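PDB 6BWC: polysaccharide biosynthesis protein CapD from Bacillus thuringiensis HD-771, which binds NADP and UDP-N-acetylglucosamine as a short-chain dehydrogenase-type enzyme and acts in CMP-pseudaminic acid biosynthesis, probably modifying the sugar of the UDP substrate. Local coordinates for residues K33-S41 with R71-I79; V195-M205 with L229-S240. The protein carries 2 engineered substitutions. One frame throughout, in Å; residues are numbered along the deposited sequence.

Contact 1. Residues K33-S41 with R71-I79; sequences KVVRVFSRS and RVFSAMENI. With NAP (NADP nicotinamide-adenine-dinucleotide phosphate), chain N.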
loop_
_atom_site.group_PDB
_atom_site.type_symbol
_atom_site.label_atom_id
_atom_site.label_comp_id
_atom_site.label_asym_id
_atom_site.label_seq_id
_atom_site.Cartn_x
_atom_site.Cartn_y
_atom_site.Cartn_z
ATOM N N LYS C 33 25.363 0.083 25.571
ATOM C CA LYS C 33 26.071 -0.572 24.495
ATOM C C LYS C 33 26.069 0.290 23.248
ATOM O O LYS C 33 27.135 0.581 22.706
ATOM C CB LYS C 33 25.523 -1.953 24.158
ATOM C CG LYS C 33 26.362 -2.651 23.067
ATOM C CD LYS C 33 26.384 -4.170 23.205
ATOM C CE LYS C 33 27.660 -4.785 22.642
ATOM N NZ LYS C 33 27.785 -6.204 23.086
ATOM N N VAL C 34 24.873 0.684 22.819
ATOM C CA VAL C 34 24.694 1.602 21.699
ATOM C C VAL C 34 23.464 2.440 21.969
ATOM O O VAL C 34 22.566 1.987 22.659
ATOM C CB VAL C 34 24.568 0.853 20.346
ATOM C CG1 VAL C 34 23.244 0.110 20.216
ATOM C CG2 VAL C 34 24.730 1.801 19.189
ATOM N N VAL C 35 23.459 3.664 21.452
ATOM C CA VAL C 35 22.266 4.502 21.374
ATOM C C VAL C 35 22.073 4.790 19.907
ATOM O O VAL C 35 23.028 5.151 19.237
ATOM C CB VAL C 35 22.445 5.868 22.086
ATOM C CG1 VAL C 35 21.141 6.675 22.059
ATOM C CG2 VAL C 35 22.920 5.673 23.528
ATOM N N ARG C 36 20.858 4.646 19.405
ATOM C CA ARG C 36 20.561 4.979 18.026
ATOM C C ARG C 36 19.778 6.287 17.951
ATOM O O ARG C 36 18.938 6.559 18.809
ATOM C CB ARG C 36 19.783 3.834 17.399
ATOM C CG ARG C 36 20.573 2.518 17.395
ATOM C CD ARG C 36 19.940 1.434 16.519
ATOM N NE ARG C 36 20.548 0.110 16.736
ATOM C CZ ARG C 36 19.971 -1.060 16.446
ATOM N NH1 ARG C 36 18.752 -1.121 15.926
ATOM N NH2 ARG C 36 20.583 -2.200 16.696
ATOM N N VAL C 37 20.099 7.113 16.954
ATOM C CA VAL C 37 19.361 8.356 16.642
ATOM C C VAL C 37 18.583 8.143 15.326
ATOM O O VAL C 37 19.187 7.794 14.306
ATOM C CB VAL C 37 20.313 9.570 16.509
ATOM C CG1 VAL C 37 19.599 10.791 15.980
ATOM C CG2 VAL C 37 20.905 9.930 17.850
ATOM N N PHE C 38 17.259 8.365 15.374
ATOM C CA PHE C 38 16.332 8.151 14.252
ATOM C C PHE C 38 15.584 9.454 13.908
ATOM O O PHE C 38 14.707 9.887 14.642
ATOM C CB PHE C 38 15.347 7.053 14.619
ATOM C CG PHE C 38 14.503 6.562 13.468
ATOM C CD1 PHE C 38 14.763 5.340 12.877
ATOM C CD2 PHE C 38 13.416 7.300 12.992
ATOM C CE1 PHE C 38 13.959 4.867 11.840
ATOM C CE2 PHE C 38 12.624 6.835 11.945
ATOM C CZ PHE C 38 12.887 5.619 11.376
ATOM N N SER C 39 15.930 10.045 12.774
ATOM C CA SER C 39 15.484 11.359 12.359
ATOM C C SER C 39 15.385 11.284 10.842
ATOM O O SER C 39 16.102 10.485 10.227
ATOM C CB SER C 39 16.533 12.389 12.821
ATOM O OG SER C 39 16.660 13.542 11.990
ATOM N N ARG C 40 14.526 12.090 10.222
ATOM C CA ARG C 40 14.459 12.133 8.752
ATOM C C ARG C 40 15.587 12.917 8.105
ATOM O O ARG C 40 16.037 12.579 7.045
ATOM C CB ARG C 40 13.174 12.782 8.290
ATOM C CG ARG C 40 11.911 12.129 8.793
ATOM C CD ARG C 40 10.752 13.062 8.522
ATOM N NE ARG C 40 10.922 14.310 9.260
ATOM C CZ ARG C 40 10.124 15.373 9.175
ATOM N NH1 ARG C 40 9.049 15.357 8.386
ATOM N NH2 ARG C 40 10.412 16.460 9.904
ATOM N N SER C 41 16.011 13.990 8.748
ATOM C CA SER C 41 16.809 15.017 8.090
ATOM C C SER C 41 18.328 14.767 8.228
ATOM O O SER C 41 18.872 14.825 9.337
ATOM C CB SER C 41 16.414 16.380 8.663
ATOM O OG SER C 41 16.668 17.419 7.748
ATOM N N ARG C 71 10.999 0.558 8.238
ATOM C CA ARG C 71 12.221 1.221 8.688
ATOM C C ARG C 71 12.255 1.459 10.200
ATOM O O ARG C 71 13.304 1.428 10.840
ATOM C CB ARG C 71 12.372 2.541 7.964
ATOM C CG ARG C 71 13.597 3.344 8.360
ATOM C CD ARG C 71 14.886 2.535 8.312
ATOM N NE ARG C 71 16.025 3.394 8.016
ATOM C CZ ARG C 71 17.304 3.069 8.191
ATOM N NH1 ARG C 71 17.667 1.896 8.705
ATOM N NH2 ARG C 71 18.240 3.958 7.852
ATOM N N VAL C 72 11.090 1.731 10.764
ATOM C CA VAL C 72 10.915 1.740 12.212
ATOM C C VAL C 72 11.259 0.356 12.759
ATOM O O VAL C 72 11.900 0.234 13.795
ATOM C CB VAL C 72 9.482 2.202 12.573
ATOM C CG1 VAL C 72 9.160 1.971 14.033
ATOM C CG2 VAL C 72 9.371 3.681 12.284
ATOM N N PHE C 73 10.841 -0.670 12.030
ATOM C CA PHE C 73 11.116 -2.053 12.362
ATOM C C PHE C 73 12.602 -2.346 12.549
ATOM O O PHE C 73 13.008 -2.827 13.617
ATOM C CB PHE C 73 10.563 -2.974 11.269
ATOM C CG PHE C 73 10.673 -4.411 11.608
ATOM C CD1 PHE C 73 9.827 -4.962 12.570
ATOM C CD2 PHE C 73 11.654 -5.210 11.004
ATOM C CE1 PHE C 73 9.939 -6.298 12.914
ATOM C CE2 PHE C 73 11.767 -6.548 11.337
ATOM C CZ PHE C 73 10.912 -7.092 12.300
ATOM N N SER C 74 13.395 -2.053 11.515
ATOM C CA SER C 74 14.819 -2.408 11.508
ATOM C C SER C 74 15.672 -1.542 12.396
ATOM O O SER C 74 16.750 -1.964 12.780
ATOM C CB SER C 74 15.391 -2.352 10.093
ATOM O OG SER C 74 15.094 -1.108 9.472
ATOM N N ALA C 75 15.228 -0.323 12.679
ATOM C CA ALA C 75 15.859 0.519 13.685
ATOM C C ALA C 75 15.686 -0.058 15.058
ATOM O O ALA C 75 16.556 0.115 15.878
ATOM C CB ALA C 75 15.269 1.909 13.662
ATOM N N MET C 76 14.551 -0.704 15.316
ATOM C CA MET C 76 14.300 -1.372 16.615
ATOM C C MET C 76 14.958 -2.755 16.845
ATOM O O MET C 76 14.829 -3.334 17.930
ATOM C CB MET C 76 12.788 -1.511 16.867
ATOM C CG MET C 76 12.110 -0.206 17.212
ATOM S SD MET C 76 10.436 -0.496 17.767
ATOM C CE MET C 76 9.801 1.164 17.546
ATOM N N GLU C 77 15.627 -3.287 15.839
ATOM C CA GLU C 77 16.163 -4.634 15.929
ATOM C C GLU C 77 17.028 -4.802 17.180
ATOM O O GLU C 77 17.943 -4.007 17.439
ATOM C CB GLU C 77 16.917 -4.998 14.649
ATOM C CG GLU C 77 17.877 -6.172 14.750
ATOM C CD GLU C 77 19.301 -5.769 15.145
ATOM O OE1 GLU C 77 19.952 -6.582 15.835
ATOM O OE2 GLU C 77 19.794 -4.676 14.760
ATOM N N ASN C 78 16.668 -5.823 17.964
ATOM C CA ASN C 78 17.386 -6.214 19.176
ATOM C C ASN C 78 17.614 -5.050 20.174
ATOM O O ASN C 78 18.534 -5.087 20.995
ATOM C CB ASN C 78 18.677 -6.967 18.770
ATOM C CG ASN C 78 19.612 -7.272 19.937
ATOM O OD1 ASN C 78 19.263 -7.999 20.857
ATOM N ND2 ASN C 78 20.801 -6.707 19.895
ATOM N N ILE C 79 16.716 -4.064 20.137
ATOM C CA ILE C 79 16.781 -2.899 21.023
ATOM C C ILE C 79 15.929 -3.091 22.264
ATOM O O ILE C 79 14.912 -3.783 22.236
ATOM C CB ILE C 79 16.502 -1.574 20.264
ATOM C CG1 ILE C 79 17.845 -0.874 20.100
ATOM C CG2 ILE C 79 15.543 -0.634 20.986
ATOM C CD1 ILE C 79 17.867 0.153 19.019
HETATM P PA NAP N . 11.683 18.934 17.889
HETATM O O1A NAP N . 12.889 19.729 18.302
HETATM O O2A NAP N . 10.942 19.426 16.692
HETATM O O5B NAP N . 12.078 17.406 17.682
HETATM C C5B NAP N . 11.369 16.613 16.726
HETATM C C4B NAP N . 12.200 15.383 16.374
HETATM O O4B NAP N . 11.483 14.441 15.579
HETATM C C3B NAP N . 13.381 15.782 15.530
HETATM O O3B NAP N . 14.403 14.853 15.879
HETATM C C2B NAP N . 12.873 15.607 14.123
HETATM O O2B NAP N . 13.983 15.530 13.252
HETATM C C1B NAP N . 12.044 14.330 14.264
HETATM N N9A NAP N . 10.916 14.042 13.314
HETATM C C8A NAP N . 9.892 14.836 12.885
HETATM N N7A NAP N . 9.040 14.171 12.033
HETATM C C5A NAP N . 9.519 12.920 11.916
HETATM C C6A NAP N . 9.160 11.676 11.191
HETATM N N6A NAP N . 8.085 11.605 10.393
HETATM N N1A NAP N . 9.934 10.590 11.350
HETATM C C2A NAP N . 11.027 10.593 12.133
HETATM N N3A NAP N . 11.425 11.679 12.816
HETATM C C4A NAP N . 10.736 12.845 12.757
HETATM O O3 NAP N . 10.629 18.748 19.097
HETATM P PN NAP N . 10.928 18.726 20.690
HETATM O O1N NAP N . 12.222 17.994 21.015
HETATM O O2N NAP N . 10.665 20.094 21.240
HETATM O O5D NAP N . 9.687 17.887 21.224
HETATM C C5D NAP N . 9.782 16.484 21.265
HETATM C C4D NAP N . 8.442 15.883 21.679
HETATM O O4D NAP N . 7.980 16.595 22.835
HETATM C C3D NAP N . 7.291 15.906 20.657
HETATM O O3D NAP N . 6.691 14.609 20.623
HETATM C C2D NAP N . 6.308 16.926 21.182
HETATM O O2D NAP N . 4.949 16.581 20.896
HETATM C C1D NAP N . 6.587 16.892 22.684
HETATM N N1N NAP N . 6.270 18.133 23.402
HETATM C C2N NAP N . 7.085 19.187 23.239
HETATM C C3N NAP N . 6.889 20.405 23.866
HETATM C C7N NAP N . 7.777 21.581 23.655
HETATM O O7N NAP N . 7.418 22.668 24.112
HETATM N N7N NAP N . 8.919 21.486 22.968
HETATM C C4N NAP N . 5.746 20.549 24.802
HETATM C C5N NAP N . 4.917 19.343 24.899
HETATM C C6N NAP N . 5.218 18.175 24.219
HETATM P P2B NAP N . 13.825 15.743 11.662
HETATM O O1X NAP N . 15.289 15.871 11.289
HETATM O O2X NAP N . 13.240 14.454 11.124
HETATM O O3X NAP N . 12.938 16.994 11.456
#
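The NH2 atom of R36 meets two acceptors of E77: it forms a salt bridge with carboxylate OE2 at 3.2 Å and a weak hydrogen bond to the backbone O. This pairing ties the second strand of a Rossmann fold, 34-39, to the turn that follows the helix ending at A75, whose axis runs nearly antiparallel to the strand (167°). OE2 is approached from above the carboxylate plane, so the pair is not a flat two-pronged one. On the neighbouring nitrogen, R36 NH1 donates to A75 O at the helix end; the modelled 2.5 Å is short, and at this resolution its exact value carries little weight. CD1 of I79 lies over one face of the guanidinium, toward the rim, 3.5 Å from R36 NH1, which gives the charged group an apolar cover. The other carboxylate oxygen of E77, OE1, is hydrogen-bonded to S159 OG of the third subunit, so the turn is also tied into the assembly.

Further along the strand, F38 projects its ring against the helix. With CG anti to the backbone N (chi1 -169°), CD1 of F38 reaches CB of A75 at 3.6 Å, and CZ meets CG2 of V72 at 4.1 Å. R71 O sits at the ring edge, 3.6 Å from F38 CE1.

Beyond F38 the strand's C-terminal end becomes the NADP site. S39 OG donates to phosphate oxygen O1X at 2.8 Å, and R40 and S41 add their backbone amides. These bonds go to the 2'-phosphate, which NAD lacks, consistent with a site made for NADP. R40 lays its guanidinium face against the adenine, N7A lying over its centre, while its NE points straight at O2X (3.0 Å, N-H...O 179°) and its NH2 bonds O3X.

Contact 2. Residues V195-M205 with L229-S240; sequences VTDLSMSRFMM and LKMPVISLNDLS. With UD1 (uridine-diphosphate-N-acetylglucosamine), chain O.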
loop_
_atom_site.group_PDB
_atom_site.type_symbol
_atom_site.label_atom_id
_atom_site.label_comp_id
_atom_site.label_asym_id
_atom_site.label_seq_id
_atom_site.Cartn_x
_atom_site.Cartn_y
_atom_site.Cartn_z
ATOM N N VAL C 195 2.957 39.535 19.227
ATOM C CA VAL C 195 2.254 39.091 20.417
ATOM C C VAL C 195 0.885 38.556 19.999
ATOM O O VAL C 195 0.116 39.247 19.345
ATOM C CB VAL C 195 2.209 40.260 21.420
ATOM C CG1 VAL C 195 0.870 40.382 22.133
ATOM C CG2 VAL C 195 3.378 40.129 22.402
ATOM N N THR C 196 0.601 37.308 20.345
ATOM C CA THR C 196 -0.698 36.698 20.057
ATOM C C THR C 196 -1.744 37.357 20.969
ATOM O O THR C 196 -2.616 38.084 20.498
ATOM C CB THR C 196 -0.682 35.152 20.257
ATOM O OG1 THR C 196 -0.124 34.817 21.549
ATOM C CG2 THR C 196 0.123 34.432 19.122
ATOM N N ASP C 197 -1.626 37.148 22.274
ATOM C CA ASP C 197 -2.638 37.603 23.215
ATOM C C ASP C 197 -2.018 37.516 24.608
ATOM O O ASP C 197 -1.818 36.422 25.130
ATOM C CB ASP C 197 -3.864 36.702 23.060
ATOM C CG ASP C 197 -4.972 37.024 24.024
ATOM O OD1 ASP C 197 -4.703 37.482 25.156
ATOM O OD2 ASP C 197 -6.137 36.768 23.640
ATOM N N LEU C 198 -1.710 38.665 25.203
ATOM C CA LEU C 198 -0.864 38.715 26.407
ATOM C C LEU C 198 -1.480 38.022 27.612
ATOM O O LEU C 198 -0.776 37.487 28.470
ATOM C CB LEU C 198 -0.503 40.165 26.757
ATOM C CG LEU C 198 0.354 40.859 25.697
ATOM C CD1 LEU C 198 0.421 42.369 25.895
ATOM C CD2 LEU C 198 1.746 40.237 25.657
ATOM N N SER C 199 -2.803 37.998 27.640
ATOM C CA SER C 199 -3.568 37.303 28.679
ATOM C C SER C 199 -3.382 35.786 28.781
ATOM O O SER C 199 -3.844 35.187 29.748
ATOM C CB SER C 199 -5.065 37.591 28.491
ATOM O OG SER C 199 -5.791 36.386 28.405
ATOM N N MET C 200 -2.784 35.158 27.770
ATOM C CA MET C 200 -2.561 33.708 27.778
ATOM C C MET C 200 -1.557 33.323 28.877
ATOM O O MET C 200 -0.588 34.052 29.149
ATOM C CB MET C 200 -2.033 33.224 26.414
ATOM C CG MET C 200 -2.992 33.352 25.243
ATOM S SD MET C 200 -2.059 33.421 23.702
ATOM C CE MET C 200 -2.823 32.056 22.847
ATOM N N SER C 201 -1.803 32.181 29.498
ATOM C CA SER C 201 -0.963 31.659 30.553
ATOM C C SER C 201 -0.530 30.281 30.078
ATOM O O SER C 201 -1.200 29.710 29.219
ATOM C CB SER C 201 -1.761 31.599 31.868
ATOM O OG SER C 201 -2.873 30.700 31.796
ATOM N N ARG C 202 0.574 29.748 30.606
ATOM C CA ARG C 202 1.107 28.458 30.151
ATOM C C ARG C 202 1.902 27.748 31.244
ATOM O O ARG C 202 2.704 28.393 31.934
ATOM C CB ARG C 202 2.047 28.676 28.949
ATOM C CG ARG C 202 1.415 29.026 27.591
ATOM C CD ARG C 202 0.863 27.797 26.881
ATOM N NE ARG C 202 0.349 28.113 25.543
ATOM C CZ ARG C 202 -0.884 28.544 25.262
ATOM N NH1 ARG C 202 -1.787 28.737 26.217
ATOM N NH2 ARG C 202 -1.218 28.797 24.005
ATOM N N PHE C 203 1.713 26.434 31.391
ATOM C CA PHE C 203 2.648 25.604 32.186
ATOM C C PHE C 203 3.961 25.481 31.424
ATOM O O PHE C 203 3.939 25.116 30.256
ATOM C CB PHE C 203 2.100 24.196 32.411
ATOM C CG PHE C 203 1.076 24.098 33.499
ATOM C CD1 PHE C 203 -0.275 23.956 33.206
ATOM C CD2 PHE C 203 1.465 24.117 34.833
ATOM C CE1 PHE C 203 -1.215 23.852 34.221
ATOM C CE2 PHE C 203 0.529 24.012 35.851
ATOM C CZ PHE C 203 -0.807 23.873 35.544
ATOM N N MET C 204 5.088 25.771 32.064
ATOM C CA MET C 204 6.403 25.717 31.410
ATOM C C MET C 204 7.458 24.966 32.254
ATOM O O MET C 204 7.548 25.168 33.474
ATOM C CB MET C 204 6.906 27.135 31.051
ATOM C CG MET C 204 5.893 27.984 30.269
ATOM S SD MET C 204 6.415 29.433 29.305
ATOM C CE MET C 204 7.729 28.805 28.302
ATOM N N MET C 205 8.245 24.105 31.589
ATOM C CA MET C 205 9.274 23.272 32.223
ATOM C C MET C 205 10.640 23.517 31.569
ATOM O O MET C 205 10.721 24.035 30.464
ATOM C CB MET C 205 8.876 21.779 32.185
ATOM C CG MET C 205 8.916 21.112 30.823
ATOM S SD MET C 205 7.950 19.577 30.659
ATOM C CE MET C 205 8.704 18.607 31.970
ATOM N N LEU C 229 4.569 16.397 35.441
ATOM C CA LEU C 229 5.461 17.065 36.362
ATOM C C LEU C 229 4.749 18.270 36.923
ATOM O O LEU C 229 3.986 18.910 36.204
ATOM C CB LEU C 229 6.704 17.496 35.594
ATOM C CG LEU C 229 7.978 17.764 36.389
ATOM C CD1 LEU C 229 8.513 16.502 37.086
ATOM C CD2 LEU C 229 9.035 18.351 35.445
ATOM N N LYS C 230 4.970 18.578 38.201
ATOM C CA LYS C 230 4.379 19.785 38.796
ATOM C C LYS C 230 5.176 20.914 38.178
ATOM O O LYS C 230 6.384 20.982 38.362
ATOM C CB LYS C 230 4.506 19.845 40.319
ATOM C CG LYS C 230 4.162 18.579 41.085
ATOM C CD LYS C 230 2.987 18.729 42.046
ATOM C CE LYS C 230 3.231 17.904 43.299
ATOM N NZ LYS C 230 2.009 17.341 43.904
ATOM N N MET C 231 4.520 21.773 37.413
ATOM C CA MET C 231 5.227 22.814 36.700
ATOM C C MET C 231 4.681 24.181 37.055
ATOM O O MET C 231 3.514 24.339 37.383
ATOM C CB MET C 231 5.130 22.600 35.192
ATOM C CG MET C 231 5.742 21.291 34.681
ATOM S SD MET C 231 4.738 20.491 33.404
ATOM C CE MET C 231 4.810 21.826 32.252
ATOM N N PRO C 232 5.540 25.185 36.997
ATOM C CA PRO C 232 5.127 26.539 37.277
ATOM C C PRO C 232 4.403 27.193 36.101
ATOM O O PRO C 232 4.779 26.996 34.937
ATOM C CB PRO C 232 6.458 27.238 37.520
ATOM C CG PRO C 232 7.408 26.500 36.631
ATOM C CD PRO C 232 6.992 25.082 36.768
ATOM N N VAL C 233 3.390 27.998 36.432
ATOM C CA VAL C 233 2.618 28.777 35.450
ATOM C C VAL C 233 3.376 30.022 35.052
ATOM O O VAL C 233 4.052 30.635 35.871
ATOM C CB VAL C 233 1.227 29.140 35.993
ATOM C CG1 VAL C 233 0.602 30.338 35.288
ATOM C CG2 VAL C 233 0.329 27.932 35.863
ATOM N N ILE C 234 3.271 30.374 33.773
ATOM C CA ILE C 234 3.871 31.589 33.280
ATOM C C ILE C 234 2.856 32.398 32.513
ATOM O O ILE C 234 2.107 31.864 31.695
ATOM C CB ILE C 234 5.112 31.289 32.467
ATOM C CG1 ILE C 234 6.205 30.892 33.469
ATOM C CG2 ILE C 234 5.516 32.491 31.617
ATOM C CD1 ILE C 234 7.486 30.394 32.850
ATOM N N SER C 235 2.833 33.695 32.840
ATOM C CA SER C 235 2.058 34.676 32.115
ATOM C C SER C 235 2.864 35.075 30.895
ATOM O O SER C 235 4.093 35.178 30.949
ATOM C CB SER C 235 1.765 35.899 32.981
ATOM O OG SER C 235 1.603 37.066 32.179
ATOM N N LEU C 236 2.164 35.289 29.792
ATOM C CA LEU C 236 2.806 35.715 28.562
ATOM C C LEU C 236 3.056 37.208 28.614
ATOM O O LEU C 236 3.913 37.709 27.888
ATOM C CB LEU C 236 1.935 35.365 27.351
ATOM C CG LEU C 236 2.492 35.708 25.967
ATOM C CD1 LEU C 236 3.879 35.106 25.776
ATOM C CD2 LEU C 236 1.537 35.222 24.900
ATOM N N ASN C 237 2.293 37.914 29.458
ATOM C CA ASN C 237 2.480 39.355 29.686
ATOM C C ASN C 237 3.872 39.562 30.276
ATOM O O ASN C 237 4.694 40.278 29.713
ATOM C CB ASN C 237 1.374 39.927 30.624
ATOM C CG ASN C 237 0.948 41.366 30.255
ATOM O OD1 ASN C 237 1.743 42.189 29.757
ATOM N ND2 ASN C 237 -0.321 41.674 30.508
ATOM N N ASP C 238 4.135 38.875 31.386
ATOM C CA ASP C 238 5.442 38.921 32.057
ATOM C C ASP C 238 6.511 38.506 31.047
ATOM O O ASP C 238 7.545 39.187 30.916
ATOM C CB ASP C 238 5.510 38.018 33.322
ATOM C CG ASP C 238 4.364 38.280 34.341
ATOM O OD1 ASP C 238 4.097 37.361 35.157
ATOM O OD2 ASP C 238 3.735 39.371 34.311
ATOM N N LEU C 239 6.247 37.426 30.305
ATOM C CA LEU C 239 7.229 36.892 29.358
ATOM C C LEU C 239 7.659 37.890 28.282
ATOM O O LEU C 239 8.864 38.034 28.003
ATOM C CB LEU C 239 6.720 35.618 28.681
ATOM C CG LEU C 239 7.619 34.996 27.581
ATOM C CD1 LEU C 239 9.070 34.807 28.019
ATOM C CD2 LEU C 239 7.049 33.657 27.143
ATOM N N SER C 240 6.683 38.557 27.670
ATOM C CA SER C 240 6.980 39.489 26.598
ATOM C C SER C 240 7.796 40.640 27.161
ATOM O O SER C 240 8.827 40.991 26.588
ATOM C CB SER C 240 5.716 39.977 25.900
ATOM O OG SER C 240 4.774 40.445 26.834
HETATM C "C1'" UD1 O . 4.318 24.339 22.902
HETATM C "C2'" UD1 O . 4.586 23.116 22.040
HETATM C "C3'" UD1 O . 3.374 22.189 21.987
HETATM C "C4'" UD1 O . 2.818 21.893 23.377
HETATM C "C5'" UD1 O . 2.791 23.135 24.289
HETATM C "C6'" UD1 O . 2.569 22.708 25.746
HETATM C "C7'" UD1 O . 6.185 23.880 20.331
HETATM C "C8'" UD1 O . 6.321 24.512 18.961
HETATM N "N2'" UD1 O . 4.952 23.514 20.693
HETATM O "O1'" UD1 O . 3.189 25.039 22.405
HETATM O "O3'" UD1 O . 3.753 20.972 21.313
HETATM O "O4'" UD1 O . 1.510 21.359 23.289
HETATM O "O5'" UD1 O . 4.001 23.915 24.197
HETATM O "O6'" UD1 O . 1.726 23.628 26.444
HETATM O "O7'" UD1 O . 7.168 23.780 21.064
HETATM N N1 UD1 O . 3.226 33.418 20.864
HETATM C C2 UD1 O . 3.343 34.804 20.541
HETATM N N3 UD1 O . 3.878 35.170 19.365
HETATM C C4 UD1 O . 4.310 34.259 18.470
HETATM C C5 UD1 O . 4.231 32.917 18.748
HETATM C C6 UD1 O . 3.699 32.514 19.963
HETATM O O2 UD1 O . 2.944 35.691 21.317
HETATM O O4 UD1 O . 4.811 34.603 17.387
HETATM C C1B UD1 O . 2.622 32.972 22.137
HETATM C C2B UD1 O . 1.583 31.855 22.017
HETATM O "O2'" UD1 O . 0.274 32.357 21.782
HETATM C C3B UD1 O . 1.713 31.089 23.319
HETATM C C4B UD1 O . 3.172 31.292 23.666
HETATM O O4B UD1 O . 3.642 32.422 22.932
HETATM O O3B UD1 O . 0.931 31.603 24.402
HETATM C C5B UD1 O . 4.043 30.089 23.340
HETATM O O5B UD1 O . 4.089 29.757 21.944
HETATM P PA UD1 O . 5.081 28.550 21.571
HETATM O O1A UD1 O . 5.336 28.439 20.087
HETATM O O2A UD1 O . 6.312 28.545 22.483
HETATM O O3A UD1 O . 4.412 27.212 22.177
HETATM P PB UD1 O . 2.907 26.657 22.401
HETATM O O1B UD1 O . 2.081 26.894 21.154
HETATM O O2B UD1 O . 2.273 27.046 23.731
#
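V233 sets its CG2 over one face of the F203 ring, toward the rim, 4.2 Å from the centroid and 20° off the normal: a CH-pi contact between side chains of a non-hydrogen-bonded antiparallel pair. M231 meets F203 in two ways, its O lying at the ring edge 3.3 Å from F203 CD2 and its methyl CE packing on F203 CB.

R202 and I234 form the hydrogen-bonded pair on the other face of the sheet, with R202 N to I234 O and I234 N to R202 O both 2.8 Å; M204 N to P232 O continues the pattern. M204 crosses I234 at about a right angle, its CB 3.8 Å from I234 CD1. At the opposite end L236 N donates to M200 O, where strand gives way to helix. S235 OG caps that helix by accepting from D238 N and, weakly, N237 N.

The R202 chain bends at chi2 (-79°), which turns its guanidinium away from I234 and toward the nucleotide: NE donates to the phosphate oxygen O2B of UD1 at 2.9 Å, and the ribose 3'-hydroxyl oxygen O3B lies over one face. T196 N binds the uracil O2 at 3.0 Å, while L236 CD2 comes near the ribose. The short antiparallel pair, its preceding turn and the capped helix thus form one wall of the UDP-sugar site, as in extended short-chain dehydrogenases.

How the contacts relate
Contact 1 closes before contact 2 opens along the chain, and the two lie on opposite sides of its centre, with centres 36 Å apart and nearest atoms about 20 Å apart. Both still reach the nine-stranded sheet: 34-39 is the second strand across it, and L229 of contact 2 ends the seventh, 226-229. The pair 201-205 and 233-235 belongs to a separate three-stranded sheet. Contact 1 holds the 2'-phosphate of NADP through S39-S41, and contact 2 the uracil and a phosphate of UD1 through T196 and R202. The ligands bridge the gap: C4N of NAP lies 3.5 Å from C4' of UD1, which would suit hydride transfer between the two, probably in the oxidation at C4'.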